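Local structure of KLLA0F20702p (Kluyveromyces lactis, 5Y5A) at residues Tyr316-Ile321 and Leu365-Gly370; Ser323-Gln328 and His373-Ile378; Phe394-Phe399 and Leu440-Arg445. The protein probably takes part in recruiting telomerase to telomeres as the Est1 subunit that binds Cdc13, this chain being its large N-terminal part. All blocks are in the same frame, centred on the assembly; numbering follows the deposited sequence.

How the contacts relate
All three contacts are helix packing within the Est1 DNA/RNA-binding family region. Contacts 1 and 2 hold the same two elements, helix 318-325 and helix 339-379, with centres 11 Å apart. Contact 1 is buried and purely aliphatic. Contact 2, where the short helix ends, is only partly buried and mixes aliphatic with aromatic groups and a backbone carbonyl. Contact 3, also largely buried but lying further from the centre of the chain, joins the next helix, 385-410, to helix 437-444 through phenylalanine rings. Helix 385-410 links the set: Phe397 packs on Leu320 and Leu368 of contact 1, while Phe394 lies against His324 and Tyr375 of contact 2.

Contact 1: residues Tyr316-Ile321 and Leu365-Gly370; sequences YILPLI and LILLIG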
ATOM      1  N   TYR A 316       5.450  16.832  -4.816  1.00 42.63           N
ATOM      2  CA  TYR A 316       5.966  17.900  -3.968  1.00 42.28           C
ATOM      3  C   TYR A 316       5.862  17.574  -2.491  1.00 43.51           C
ATOM      4  O   TYR A 316       6.442  18.271  -1.667  1.00 44.79           O
ATOM      5  CB  TYR A 316       5.268  19.232  -4.270  1.00 45.44           C
ATOM      6  CG  TYR A 316       5.857  19.933  -5.481  1.00 46.10           C
ATOM      7  CD1 TYR A 316       6.561  19.215  -6.432  1.00 46.35           C
ATOM      8  CD2 TYR A 316       5.733  21.309  -5.663  1.00 49.44           C
ATOM      9  CE1 TYR A 316       7.105  19.822  -7.534  1.00 45.72           C
ATOM     10  CE2 TYR A 316       6.289  21.938  -6.784  1.00 46.04           C
ATOM     11  CZ  TYR A 316       6.974  21.179  -7.712  1.00 45.72           C
ATOM     12  OH  TYR A 316       7.537  21.756  -8.838  1.00 44.61           O
ATOM     13  N   ILE A 317       5.150  16.508  -2.143  1.00 37.45           N
ATOM     14  CA  ILE A 317       5.120  16.098  -0.752  1.00 33.84           C
ATOM     15  C   ILE A 317       6.389  15.302  -0.422  1.00 38.34           C
ATOM     16  O   ILE A 317       6.748  15.151   0.739  1.00 43.81           O
ATOM     17  CB  ILE A 317       3.857  15.253  -0.417  1.00 36.55           C
ATOM     18  CG1 ILE A 317       3.628  15.202   1.099  1.00 35.23           C
ATOM     19  CG2 ILE A 317       3.954  13.859  -1.032  1.00 35.51           C
ATOM     20  CD1 ILE A 317       2.455  14.319   1.532  1.00 41.79           C
ATOM     21  N   LEU A 318       7.042  14.783  -1.434  1.00 37.74           N
ATOM     22  CA  LEU A 318       8.211  13.970  -1.249  1.00 37.30           C
ATOM     23  C   LEU A 318       9.373  14.666  -0.601  1.00 41.12           C
ATOM     24  O   LEU A 318       9.896  14.168   0.350  1.00 45.49           O
ATOM     25  CB  LEU A 318       8.591  13.271  -2.526  1.00 38.09           C
ATOM     26  CG  LEU A 318       7.519  12.347  -3.056  1.00 38.34           C
ATOM     27  CD1 LEU A 318       7.927  11.723  -4.355  1.00 36.84           C
ATOM     28  CD2 LEU A 318       7.179  11.272  -2.066  1.00 38.43           C
ATOM     29  N   PRO A 319       9.780  15.820  -1.085  1.00 40.23           N
ATOM     30  CA  PRO A 319      10.879  16.507  -0.393  1.00 45.45           C
ATOM     31  C   PRO A 319      10.550  16.933   1.036  1.00 45.72           C
ATOM     32  O   PRO A 319      11.468  17.109   1.835  1.00 48.03           O
ATOM     33  CB  PRO A 319      11.124  17.743  -1.265  1.00 45.63           C
ATOM     34  CG  PRO A 319      10.656  17.344  -2.612  1.00 44.48           C
ATOM     35  CD  PRO A 319       9.441  16.495  -2.350  1.00 39.65           C
ATOM     36  N   LEU A 320       9.269  17.104   1.351  1.00 39.11           N
ATOM     37  CA  LEU A 320       8.883  17.533   2.687  1.00 40.01           C
ATOM     38  C   LEU A 320       9.061  16.375   3.656  1.00 38.40           C
ATOM     39  O   LEU A 320       9.618  16.533   4.742  1.00 43.82           O
ATOM     40  CB  LEU A 320       7.439  18.037   2.701  1.00 33.11           C
ATOM     41  CG  LEU A 320       7.210  19.135   1.656  1.00 43.25           C
ATOM     42  CD1 LEU A 320       5.738  19.516   1.575  1.00 37.33           C
ATOM     43  CD2 LEU A 320       8.063  20.358   1.979  1.00 39.10           C
ATOM     44  N   ILE A 321       8.585  15.207   3.245  1.00 35.05           N
ATOM     45  CA  ILE A 321       8.791  13.992   4.010  1.00 43.29           C
ATOM     46  C   ILE A 321      10.284  13.656   4.079  1.00 43.06           C
ATOM     47  O   ILE A 321      10.817  13.345   5.148  1.00 41.96           O
ATOM     48  CB  ILE A 321       8.006  12.834   3.394  1.00 37.32           C
ATOM     49  CG1 ILE A 321       6.509  13.089   3.580  1.00 33.47           C
ATOM     50  CG2 ILE A 321       8.412  11.512   4.034  1.00 37.88           C
ATOM     51  CD1 ILE A 321       5.613  12.088   2.852  1.00 35.22           C
ATOM     52  N   LEU A 365      -2.142  11.585   2.032  1.00 49.46           N
ATOM     53  CA  LEU A 365      -2.480  11.480   3.449  1.00 43.94           C
ATOM     54  C   LEU A 365      -1.952  10.186   4.057  1.00 37.91           C
ATOM     55  O   LEU A 365      -1.275  10.203   5.083  1.00 35.10           O
ATOM     56  CB  LEU A 365      -3.999  11.574   3.641  1.00 44.26           C
ATOM     57  CG  LEU A 365      -4.506  11.251   5.046  1.00 43.45           C
ATOM     58  CD1 LEU A 365      -4.151  12.356   6.032  1.00 38.81           C
ATOM     59  CD2 LEU A 365      -6.014  10.990   5.042  1.00 49.97           C
ATOM     60  N   ILE A 366      -2.238   9.062   3.412  1.00 40.81           N
ATOM     61  CA  ILE A 366      -1.779   7.770   3.920  1.00 41.63           C
ATOM     62  C   ILE A 366      -0.254   7.625   3.878  1.00 38.87           C
ATOM     63  O   ILE A 366       0.353   7.126   4.833  1.00 38.28           O
ATOM     64  CB  ILE A 366      -2.413   6.622   3.141  1.00 43.88           C
ATOM     65  CG1 ILE A 366      -3.939   6.737   3.210  1.00 46.10           C
ATOM     66  CG2 ILE A 366      -1.953   5.280   3.700  1.00 37.28           C
ATOM     67  CD1 ILE A 366      -4.625   6.050   2.059  1.00 43.54           C
ATOM     68  N   LEU A 367       0.360   8.056   2.778  1.00 35.65           N
ATOM     69  CA  LEU A 367       1.820   8.088   2.683  1.00 36.12           C
ATOM     70  C   LEU A 367       2.420   8.841   3.879  1.00 38.87           C
ATOM     71  O   LEU A 367       3.341   8.360   4.535  1.00 38.51           O
ATOM     72  CB  LEU A 367       2.255   8.747   1.377  1.00 29.15           C
ATOM     73  CG  LEU A 367       3.720   9.164   1.241  1.00 35.86           C
ATOM     74  CD1 LEU A 367       4.640   7.940   1.158  1.00 40.21           C
ATOM     75  CD2 LEU A 367       3.905  10.048   0.018  1.00 39.38           C
ATOM     76  N   LEU A 368       1.866  10.018   4.154  1.00 37.79           N
ATOM     77  CA  LEU A 368       2.339  10.890   5.222  1.00 38.50           C
ATOM     78  C   LEU A 368       2.182  10.262   6.606  1.00 40.69           C
ATOM     79  O   LEU A 368       3.113  10.288   7.419  1.00 39.62           O
ATOM     80  CB  LEU A 368       1.591  12.226   5.164  1.00 41.67           C
ATOM     81  CG  LEU A 368       2.055  13.303   6.137  1.00 40.69           C
ATOM     82  CD1 LEU A 368       3.518  13.650   5.869  1.00 36.21           C
ATOM     83  CD2 LEU A 368       1.151  14.532   6.038  1.00 35.74           C
ATOM     84  N   ILE A 369       1.005   9.702   6.875  1.00 38.25           N
ATOM     85  CA  ILE A 369       0.770   8.990   8.137  1.00 36.83           C
ATOM     86  C   ILE A 369       1.775   7.850   8.290  1.00 42.65           C
ATOM     87  O   ILE A 369       2.433   7.717   9.323  1.00 40.20           O
ATOM     88  CB  ILE A 369      -0.672   8.435   8.215  1.00 32.86           C
ATOM     89  CG1 ILE A 369      -1.634   9.550   8.620  1.00 33.73           C
ATOM     90  CG2 ILE A 369      -0.772   7.278   9.229  1.00 34.08           C
ATOM     91  CD1 ILE A 369      -3.099   9.203   8.425  1.00 35.13           C
ATOM     92  N   GLY A 370       1.890   7.035   7.249  1.00 38.42           N
ATOM     93  CA  GLY A 370       2.871   5.968   7.224  1.00 33.55           C
ATOM     94  C   GLY A 370       4.290   6.474   7.419  1.00 33.31           C
ATOM     95  O   GLY A 370       5.079   5.856   8.118  1.00 37.49           O
TER
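Ile317, Leu318 and Ile321 meet Leu367 and Leu368 through branched aliphatic side chains, and no flat group presents a face or an edge in the meeting; the one aromatic ring of the two segments, that of Tyr316, is turned elsewhere and packs edge-to-face with Phe342. The motif is helix-on-helix packing in the interior of the all-helical Est1 DNA/RNA-binding domain, where the short helix 318-325 lies against the long helix 339-379. Leucine, forked at its end, and isoleucine, branched at CB, fill such a seam and bring no polar atoms to satisfy. Leu367 is the central piece. A chi1 of 166° carries its CG out toward helix 318-325, and a chi2 of 69° then sets Leu367 CD2 among three neighbours: Ile321 CD1 at 3.9 Å, Ile317 CG2 at 4.0 Å and Leu318 CD2 at 4.1 Å. Leu318 crosses Leu367 at nearly a right angle, whereas Ile317 and Leu367 run past each other in opposite senses. Ile321 reaches across in an extended form (chi2 173°), and its CD1 comes within 3.8 Å of Leu367 CG. Leu368 does not start out toward the short helix, but its end swings in; the same residue packs on Ile398 and Phe401 of helix 385-410, tying a third helix to the pair. Within the pair, Leu368 CD1 touches Ile321 CG1 at 3.8 Å.

Contact 2: residues Ser323-Gln328 and His373-Ile378; sequences SHIFPQ and HMYQMI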
ATOM      1  N   SER A 323      12.908  15.588   3.910  1.00 42.50           N
ATOM      2  CA  SER A 323      13.677  16.492   4.755  1.00 45.08           C
ATOM      3  C   SER A 323      13.473  16.228   6.252  1.00 48.94           C
ATOM      4  O   SER A 323      14.345  16.537   7.058  1.00 51.54           O
ATOM      5  CB  SER A 323      13.328  17.939   4.434  1.00 38.99           C
ATOM      6  OG  SER A 323      12.035  18.273   4.911  1.00 59.92           O
ATOM      7  N   HIS A 324      12.334  15.658   6.628  1.00 47.61           N
ATOM      8  CA  HIS A 324      12.118  15.308   8.031  1.00 43.96           C
ATOM      9  C   HIS A 324      12.818  14.001   8.398  1.00 40.43           C
ATOM     10  O   HIS A 324      13.471  13.908   9.442  1.00 43.23           O
ATOM     11  CB  HIS A 324      10.625  15.214   8.343  1.00 45.02           C
ATOM     12  CG  HIS A 324       9.987  16.542   8.609  1.00 46.56           C
ATOM     13  ND1 HIS A 324       9.213  17.199   7.678  1.00 46.04           N
ATOM     14  CD2 HIS A 324      10.030  17.343   9.698  1.00 42.61           C
ATOM     15  CE1 HIS A 324       8.795  18.345   8.187  1.00 39.39           C
ATOM     16  NE2 HIS A 324       9.279  18.456   9.410  1.00 41.90           N
ATOM     17  N   ILE A 325      12.689  12.993   7.543  1.00 37.25           N
ATOM     18  CA  ILE A 325      13.321  11.705   7.811  1.00 42.87           C
ATOM     19  C   ILE A 325      14.828  11.745   7.546  1.00 45.80           C
ATOM     20  O   ILE A 325      15.613  11.267   8.356  1.00 43.44           O
ATOM     21  CB  ILE A 325      12.674  10.583   6.979  1.00 35.95           C
ATOM     22  CG1 ILE A 325      11.162  10.549   7.250  1.00 35.84           C
ATOM     23  CG2 ILE A 325      13.307   9.237   7.311  1.00 35.57           C
ATOM     24  CD1 ILE A 325      10.468   9.290   6.733  1.00 31.61           C
ATOM     25  N   PHE A 326      15.222  12.335   6.422  1.00 42.50           N
ATOM     26  CA  PHE A 326      16.624  12.387   6.019  1.00 42.65           C
ATOM     27  C   PHE A 326      17.118  13.828   5.865  1.00 45.22           C
ATOM     28  O   PHE A 326      17.417  14.260   4.749  1.00 42.27           O
ATOM     29  CB  PHE A 326      16.821  11.639   4.692  1.00 39.09           C
ATOM     30  CG  PHE A 326      16.280  10.230   4.693  1.00 38.35           C
ATOM     31  CD1 PHE A 326      17.003   9.191   5.277  1.00 41.71           C
ATOM     32  CD2 PHE A 326      15.066   9.939   4.090  1.00 32.61           C
ATOM     33  CE1 PHE A 326      16.521   7.890   5.274  1.00 37.83           C
ATOM     34  CE2 PHE A 326      14.581   8.638   4.079  1.00 37.62           C
ATOM     35  CZ  PHE A 326      15.312   7.610   4.675  1.00 37.25           C
ATOM     36  N   PRO A 327      17.212  14.574   6.979  1.00 46.96           N
ATOM     37  CA  PRO A 327      17.499  16.015   6.905  1.00 50.13           C
ATOM     38  C   PRO A 327      18.791  16.359   6.160  1.00 52.28           C
ATOM     39  O   PRO A 327      18.809  17.332   5.400  1.00 51.90           O
ATOM     40  CB  PRO A 327      17.601  16.429   8.381  1.00 54.24           C
ATOM     41  CG  PRO A 327      17.925  15.167   9.117  1.00 46.33           C
ATOM     42  CD  PRO A 327      17.156  14.100   8.374  1.00 46.97           C
ATOM     43  N   GLN A 328      19.844  15.570   6.353  1.00 47.82           N
ATOM     44  CA  GLN A 328      21.136  15.863   5.746  1.00 55.60           C
ATOM     45  C   GLN A 328      21.090  15.716   4.234  1.00 58.19           C
ATOM     46  O   GLN A 328      21.648  16.537   3.509  1.00 52.34           O
ATOM     47  CB  GLN A 328      22.219  14.953   6.323  1.00 66.78           C
ATOM     48  CG  GLN A 328      22.502  15.232   7.777  1.00 77.44           C
ATOM     49  CD  GLN A 328      22.829  16.688   8.010  1.00 85.85           C
ATOM     50  OE1 GLN A 328      23.743  17.233   7.390  1.00 86.92           O
ATOM     51  NE2 GLN A 328      22.071  17.335   8.891  1.00 91.65           N
ATOM     52  N   HIS A 373       5.866   6.699  10.856  1.00 37.12           N
ATOM     53  CA  HIS A 373       6.376   5.446  11.402  1.00 40.72           C
ATOM     54  C   HIS A 373       7.623   4.999  10.639  1.00 39.10           C
ATOM     55  O   HIS A 373       8.465   4.317  11.195  1.00 43.80           O
ATOM     56  CB  HIS A 373       5.298   4.363  11.374  1.00 41.29           C
ATOM     57  CG  HIS A 373       4.054   4.744  12.116  1.00 44.76           C
ATOM     58  ND1 HIS A 373       3.881   4.482  13.458  1.00 42.71           N
ATOM     59  CD2 HIS A 373       2.940   5.399  11.710  1.00 39.83           C
ATOM     60  CE1 HIS A 373       2.706   4.945  13.844  1.00 40.91           C
ATOM     61  NE2 HIS A 373       2.113   5.503  12.804  1.00 40.88           N
ATOM     62  N   MET A 374       7.740   5.385   9.370  1.00 35.27           N
ATOM     63  CA  MET A 374       9.011   5.215   8.662  1.00 40.61           C
ATOM     64  C   MET A 374      10.101   5.967   9.436  1.00 39.55           C
ATOM     65  O   MET A 374      11.174   5.428   9.705  1.00 37.73           O
ATOM     66  CB  MET A 374       8.927   5.726   7.219  1.00 30.42           C
ATOM     67  CG  MET A 374       7.903   4.993   6.345  1.00 29.91           C
ATOM     68  SD  MET A 374       8.220   3.214   6.206  1.00 40.77           S
ATOM     69  CE  MET A 374       9.612   3.209   5.072  1.00 37.44           C
ATOM     70  N   TYR A 375       9.799   7.216   9.788  1.00 35.38           N
ATOM     71  CA  TYR A 375      10.695   8.051  10.581  1.00 41.15           C
ATOM     72  C   TYR A 375      11.179   7.329  11.847  1.00 41.93           C
ATOM     73  O   TYR A 375      12.368   7.364  12.167  1.00 47.17           O
ATOM     74  CB  TYR A 375       9.999   9.374  10.968  1.00 36.65           C
ATOM     75  CG  TYR A 375      10.869  10.353  11.749  1.00 33.55           C
ATOM     76  CD1 TYR A 375      11.181  10.127  13.082  1.00 33.93           C
ATOM     77  CD2 TYR A 375      11.368  11.508  11.149  1.00 41.91           C
ATOM     78  CE1 TYR A 375      11.972  10.999  13.796  1.00 38.10           C
ATOM     79  CE2 TYR A 375      12.164  12.395  11.863  1.00 43.04           C
ATOM     80  CZ  TYR A 375      12.455  12.132  13.188  1.00 43.01           C
ATOM     81  OH  TYR A 375      13.236  12.993  13.916  1.00 50.02           O
ATOM     82  N   GLN A 376      10.264   6.696  12.574  1.00 40.11           N
ATOM     83  CA  GLN A 376      10.635   6.072  13.847  1.00 41.44           C
ATOM     84  C   GLN A 376      11.471   4.830  13.630  1.00 40.00           C
ATOM     85  O   GLN A 376      12.370   4.549  14.413  1.00 44.21           O
ATOM     86  CB  GLN A 376       9.390   5.738  14.674  1.00 38.95           C
ATOM     87  CG  GLN A 376       8.557   6.965  15.048  1.00 39.08           C
ATOM     88  CD  GLN A 376       7.474   6.638  16.050  1.00 49.59           C
ATOM     89  OE1 GLN A 376       7.357   7.292  17.088  1.00 53.63           O
ATOM     90  NE2 GLN A 376       6.681   5.610  15.753  1.00 56.92           N
ATOM     91  N   MET A 377      11.185   4.079  12.572  1.00 38.31           N
ATOM     92  CA  MET A 377      11.992   2.896  12.289  1.00 43.29           C
ATOM     93  C   MET A 377      13.372   3.287  11.781  1.00 41.18           C
ATOM     94  O   MET A 377      14.354   2.636  12.100  1.00 44.22           O
ATOM     95  CB  MET A 377      11.310   1.986  11.276  1.00 42.76           C
ATOM     96  CG  MET A 377      10.061   1.306  11.798  1.00 45.36           C
ATOM     97  SD  MET A 377       9.293   0.354  10.481  1.00 56.58           S
ATOM     98  CE  MET A 377      10.353  -1.083  10.454  1.00 74.44           C
ATOM     99  N   ILE A 378      13.441   4.363  11.005  1.00 40.98           N
ATOM    100  CA  ILE A 378      14.700   4.748  10.371  1.00 44.97           C
ATOM    101  C   ILE A 378      15.614   5.500  11.340  1.00 39.20           C
ATOM    102  O   ILE A 378      16.819   5.246  11.385  1.00 47.49           O
ATOM    103  CB  ILE A 378      14.435   5.602   9.099  1.00 45.02           C
ATOM    104  CG1 ILE A 378      13.899   4.702   7.975  1.00 35.88           C
ATOM    105  CG2 ILE A 378      15.699   6.321   8.652  1.00 42.26           C
ATOM    106  CD1 ILE A 378      13.311   5.456   6.790  1.00 33.93           C
TER
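The C-terminal end of helix 318-325, packed on helix 339-379, forms this contact, in which Ile325 lies across Met374, Tyr375 and Ile378. The two branches of Ile325 part company, a good use of a beta-branched residue: the longer runs past Tyr375, with CG1 4.0 Å from Tyr375 CD2, and ends with CD1 3.9 Å from Met374 CB; the short CG2 branch meets Ile378 CD1 at 3.8 Å. That CG2 methyl, set anti to the backbone N by the chi1 of -56°, also sits over one face of the Phe326 ring, toward its rim. Phe326 is the first residue to leave the helical conformation, and its ring brings CZ to 3.6 Å from Ile378 CD1, the two side chains crossing at about a right angle. Tyr375 turns its ring edge to the main chain: CE2 is 3.1 Å from His324 O, near the ring plane, where the slightly positive rim suits a carbonyl oxygen. Asn379 ND2 donates a hydrogen bond to Ile325 O. Phe275 of helix 271-279 packs on Ile325 and Met374, while on helix 385-410 Phe394 stacks with the His324 imidazole, whose ND1 is hydrogen-bonded to Leu320 O, and Ser390 and Glu391 touch Tyr375.

Contact 3: residues Phe394-Phe399 and Leu440-Arg445; sequences FLEFIF and LKFAHR
Helices 394-399 and 440-444 cross at -58° with their axes 11.2 Å apart, a spacing bridged mainly by Phe442, which meets Leu395, Glu396 and Phe399. This is helix-on-helix packing within the Est1 DNA/RNA-binding family region, with helix 421-433 also touching Leu395, Phe399 and Ala443. Phe442 CB already points at the other helix, and CG anti to the backbone N (chi1 -174°) carries the ring on to its partners. Leu395 lies over one ring face in a CH-pi contact, CG 4.1 Å from the Phe442 centroid and 14° off the normal. At the ring's edge, in its plane, Glu396 CG is 3.4 Å from Phe442 CZ; the glutamate thus offers its aliphatic stem. Phe399 meets the ring obliquely, the centroids 5.2 Å apart, and Phe442 CD1 sits over the face of the Phe399 ring, toward the rim. Ala443, with only a methyl, fits beside that ring, its CB 3.6 Å from Phe399 CE2. Replacing Phe442 with an alanine would probably open a gap between the helices, leaving Leu395 and Phe399 without the ring they pack on. Leu440, Lys441 and His444 pack on the bound peptide. The contact probably depends on how well its apolar surfaces fit, since neither segment offers the other a hydrogen bond.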
ATOM      1  N   PHE A 394       8.125  16.941  12.960  1.00 45.23           N
ATOM      2  CA  PHE A 394       7.495  16.171  11.883  1.00 46.65           C
ATOM      3  C   PHE A 394       6.003  16.024  12.158  1.00 40.35           C
ATOM      4  O   PHE A 394       5.177  16.190  11.267  1.00 40.42           O
ATOM      5  CB  PHE A 394       8.144  14.786  11.727  1.00 41.60           C
ATOM      6  CG  PHE A 394       7.754  14.064  10.446  1.00 39.30           C
ATOM      7  CD1 PHE A 394       7.176  14.753   9.383  1.00 41.45           C
ATOM      8  CD2 PHE A 394       7.958  12.697  10.314  1.00 40.96           C
ATOM      9  CE1 PHE A 394       6.818  14.098   8.208  1.00 42.73           C
ATOM     10  CE2 PHE A 394       7.598  12.026   9.138  1.00 41.91           C
ATOM     11  CZ  PHE A 394       7.026  12.732   8.087  1.00 43.49           C
ATOM     12  N   LEU A 395       5.676  15.703  13.402  1.00 40.59           N
ATOM     13  CA  LEU A 395       4.296  15.513  13.824  1.00 43.02           C
ATOM     14  C   LEU A 395       3.513  16.817  13.644  1.00 44.26           C
ATOM     15  O   LEU A 395       2.357  16.808  13.217  1.00 46.05           O
ATOM     16  CB  LEU A 395       4.265  15.038  15.278  1.00 43.50           C
ATOM     17  CG  LEU A 395       3.124  14.157  15.789  1.00 46.73           C
ATOM     18  CD1 LEU A 395       2.795  13.040  14.820  1.00 44.18           C
ATOM     19  CD2 LEU A 395       3.519  13.584  17.139  1.00 43.94           C
ATOM     20  N   GLU A 396       4.166  17.939  13.942  1.00 44.36           N
ATOM     21  CA  GLU A 396       3.567  19.253  13.737  1.00 44.35           C
ATOM     22  C   GLU A 396       3.224  19.471  12.271  1.00 47.61           C
ATOM     23  O   GLU A 396       2.126  19.926  11.958  1.00 45.84           O
ATOM     24  CB  GLU A 396       4.503  20.365  14.216  1.00 50.00           C
ATOM     25  CG  GLU A 396       4.577  20.513  15.724  1.00 63.10           C
ATOM     26  CD  GLU A 396       5.607  21.535  16.158  1.00 75.25           C
ATOM     27  OE1 GLU A 396       6.259  22.130  15.273  1.00 82.26           O
ATOM     28  OE2 GLU A 396       5.765  21.740  17.382  1.00 76.34           O
ATOM     29  N   PHE A 397       4.167  19.153  11.381  1.00 43.70           N
ATOM     30  CA  PHE A 397       3.938  19.290   9.947  1.00 44.71           C
ATOM     31  C   PHE A 397       2.785  18.401   9.513  1.00 40.16           C
ATOM     32  O   PHE A 397       1.951  18.793   8.704  1.00 38.38           O
ATOM     33  CB  PHE A 397       5.195  18.935   9.131  1.00 40.40           C
ATOM     34  CG  PHE A 397       4.920  18.787   7.661  1.00 36.81           C
ATOM     35  CD1 PHE A 397       4.620  19.903   6.885  1.00 34.30           C
ATOM     36  CD2 PHE A 397       4.923  17.536   7.060  1.00 39.27           C
ATOM     37  CE1 PHE A 397       4.338  19.777   5.521  1.00 38.44           C
ATOM     38  CE2 PHE A 397       4.645  17.395   5.707  1.00 40.05           C
ATOM     39  CZ  PHE A 397       4.350  18.519   4.929  1.00 38.80           C
ATOM     40  N   ILE A 398       2.753  17.187  10.048  1.00 36.80           N
ATOM     41  CA  ILE A 398       1.697  16.252   9.692  1.00 38.04           C
ATOM     42  C   ILE A 398       0.333  16.825  10.075  1.00 37.33           C
ATOM     43  O   ILE A 398      -0.612  16.796   9.282  1.00 35.61           O
ATOM     44  CB  ILE A 398       1.928  14.879  10.354  1.00 39.48           C
ATOM     45  CG1 ILE A 398       3.175  14.237   9.736  1.00 40.08           C
ATOM     46  CG2 ILE A 398       0.726  13.971  10.161  1.00 36.07           C
ATOM     47  CD1 ILE A 398       3.498  12.880  10.252  1.00 31.15           C
ATOM     48  N   PHE A 399       0.230  17.388  11.276  1.00 40.11           N
ATOM     49  CA  PHE A 399      -1.062  17.921  11.701  1.00 40.70           C
ATOM     50  C   PHE A 399      -1.387  19.236  10.998  1.00 40.62           C
ATOM     51  O   PHE A 399      -2.551  19.585  10.836  1.00 39.19           O
ATOM     52  CB  PHE A 399      -1.101  18.060  13.223  1.00 39.63           C
ATOM     53  CG  PHE A 399      -1.506  16.787  13.906  1.00 38.38           C
ATOM     54  CD1 PHE A 399      -0.579  15.782  14.131  1.00 33.69           C
ATOM     55  CD2 PHE A 399      -2.829  16.558  14.240  1.00 36.94           C
ATOM     56  CE1 PHE A 399      -0.954  14.588  14.735  1.00 40.36           C
ATOM     57  CE2 PHE A 399      -3.212  15.360  14.839  1.00 37.80           C
ATOM     58  CZ  PHE A 399      -2.273  14.380  15.090  1.00 41.17           C
ATOM     59  N   LEU A 440      -2.143  10.568  19.930  1.00 47.71           N
ATOM     60  CA  LEU A 440      -3.338  11.020  20.635  1.00 45.47           C
ATOM     61  C   LEU A 440      -3.043  12.217  21.534  1.00 45.33           C
ATOM     62  O   LEU A 440      -3.813  13.174  21.569  1.00 43.03           O
ATOM     63  CB  LEU A 440      -3.928   9.880  21.470  1.00 50.20           C
ATOM     64  CG  LEU A 440      -5.091  10.264  22.387  1.00 44.94           C
ATOM     65  CD1 LEU A 440      -6.263  10.808  21.578  1.00 41.81           C
ATOM     66  CD2 LEU A 440      -5.525   9.088  23.243  1.00 49.41           C
ATOM     67  N   LYS A 441      -1.928  12.166  22.261  1.00 45.43           N
ATOM     68  CA  LYS A 441      -1.589  13.261  23.165  1.00 54.25           C
ATOM     69  C   LYS A 441      -1.275  14.546  22.401  1.00 49.44           C
ATOM     70  O   LYS A 441      -1.708  15.618  22.800  1.00 49.40           O
ATOM     71  CB  LYS A 441      -0.417  12.875  24.066  1.00 56.36           C
ATOM     72  CG  LYS A 441      -0.795  11.815  25.091  1.00 64.31           C
ATOM     73  CD  LYS A 441       0.417  11.215  25.785  1.00 73.52           C
ATOM     74  CE  LYS A 441      -0.001  10.152  26.804  1.00 82.04           C
ATOM     75  NZ  LYS A 441       1.169   9.455  27.418  1.00 86.15           N
ATOM     76  N   PHE A 442      -0.525  14.432  21.308  1.00 44.55           N
ATOM     77  CA  PHE A 442      -0.216  15.587  20.471  1.00 47.52           C
ATOM     78  C   PHE A 442      -1.501  16.204  19.902  1.00 45.55           C
ATOM     79  O   PHE A 442      -1.673  17.425  19.906  1.00 44.02           O
ATOM     80  CB  PHE A 442       0.729  15.191  19.322  1.00 44.31           C
ATOM     81  CG  PHE A 442       1.210  16.358  18.495  1.00 42.53           C
ATOM     82  CD1 PHE A 442       0.444  16.857  17.452  1.00 39.91           C
ATOM     83  CD2 PHE A 442       2.434  16.962  18.767  1.00 42.21           C
ATOM     84  CE1 PHE A 442       0.882  17.932  16.691  1.00 46.96           C
ATOM     85  CE2 PHE A 442       2.878  18.031  18.007  1.00 42.66           C
ATOM     86  CZ  PHE A 442       2.097  18.517  16.963  1.00 42.96           C
ATOM     87  N   ALA A 443      -2.384  15.342  19.408  1.00 38.87           N
ATOM     88  CA  ALA A 443      -3.637  15.763  18.795  1.00 46.01           C
ATOM     89  C   ALA A 443      -4.553  16.469  19.794  1.00 44.68           C
ATOM     90  O   ALA A 443      -5.150  17.493  19.478  1.00 47.38           O
ATOM     91  CB  ALA A 443      -4.348  14.556  18.182  1.00 43.11           C
ATOM     92  N   HIS A 444      -4.645  15.909  20.996  1.00 50.75           N
ATOM     93  CA  HIS A 444      -5.421  16.476  22.105  1.00 44.96           C
ATOM     94  C   HIS A 444      -4.935  17.856  22.528  1.00 44.79           C
ATOM     95  O   HIS A 444      -5.696  18.660  23.076  1.00 41.16           O
ATOM     96  CB  HIS A 444      -5.360  15.538  23.304  1.00 41.24           C
ATOM     97  CG  HIS A 444      -6.493  14.569  23.383  1.00 44.82           C
ATOM     98  ND1 HIS A 444      -6.473  13.467  24.209  1.00 46.62           N
ATOM     99  CD2 HIS A 444      -7.703  14.555  22.767  1.00 41.01           C
ATOM    100  CE1 HIS A 444      -7.611  12.804  24.091  1.00 47.16           C
ATOM    101  NE2 HIS A 444      -8.373  13.448  23.220  1.00 48.90           N
ATOM    102  N   ARG A 445      -3.658  18.123  22.281  1.00 43.45           N
ATOM    103  CA  ARG A 445      -3.056  19.390  22.673  1.00 41.15           C
ATOM    104  C   ARG A 445      -2.826  20.339  21.490  1.00 44.40           C
ATOM    105  O   ARG A 445      -2.301  21.435  21.664  1.00 47.91           O
ATOM    106  CB  ARG A 445      -1.748  19.116  23.418  1.00 42.63           C
ATOM    107  CG  ARG A 445      -1.985  18.594  24.832  1.00 48.00           C
ATOM    108  CD  ARG A 445      -0.817  17.775  25.377  1.00 48.55           C
ATOM    109  NE  ARG A 445      -1.184  17.172  26.655  1.00 52.32           N
ATOM    110  CZ  ARG A 445      -1.940  16.083  26.777  1.00 51.71           C
ATOM    111  NH1 ARG A 445      -2.400  15.466  25.693  1.00 48.02           N
ATOM    112  NH2 ARG A 445      -2.232  15.608  27.983  1.00 45.07           N
TER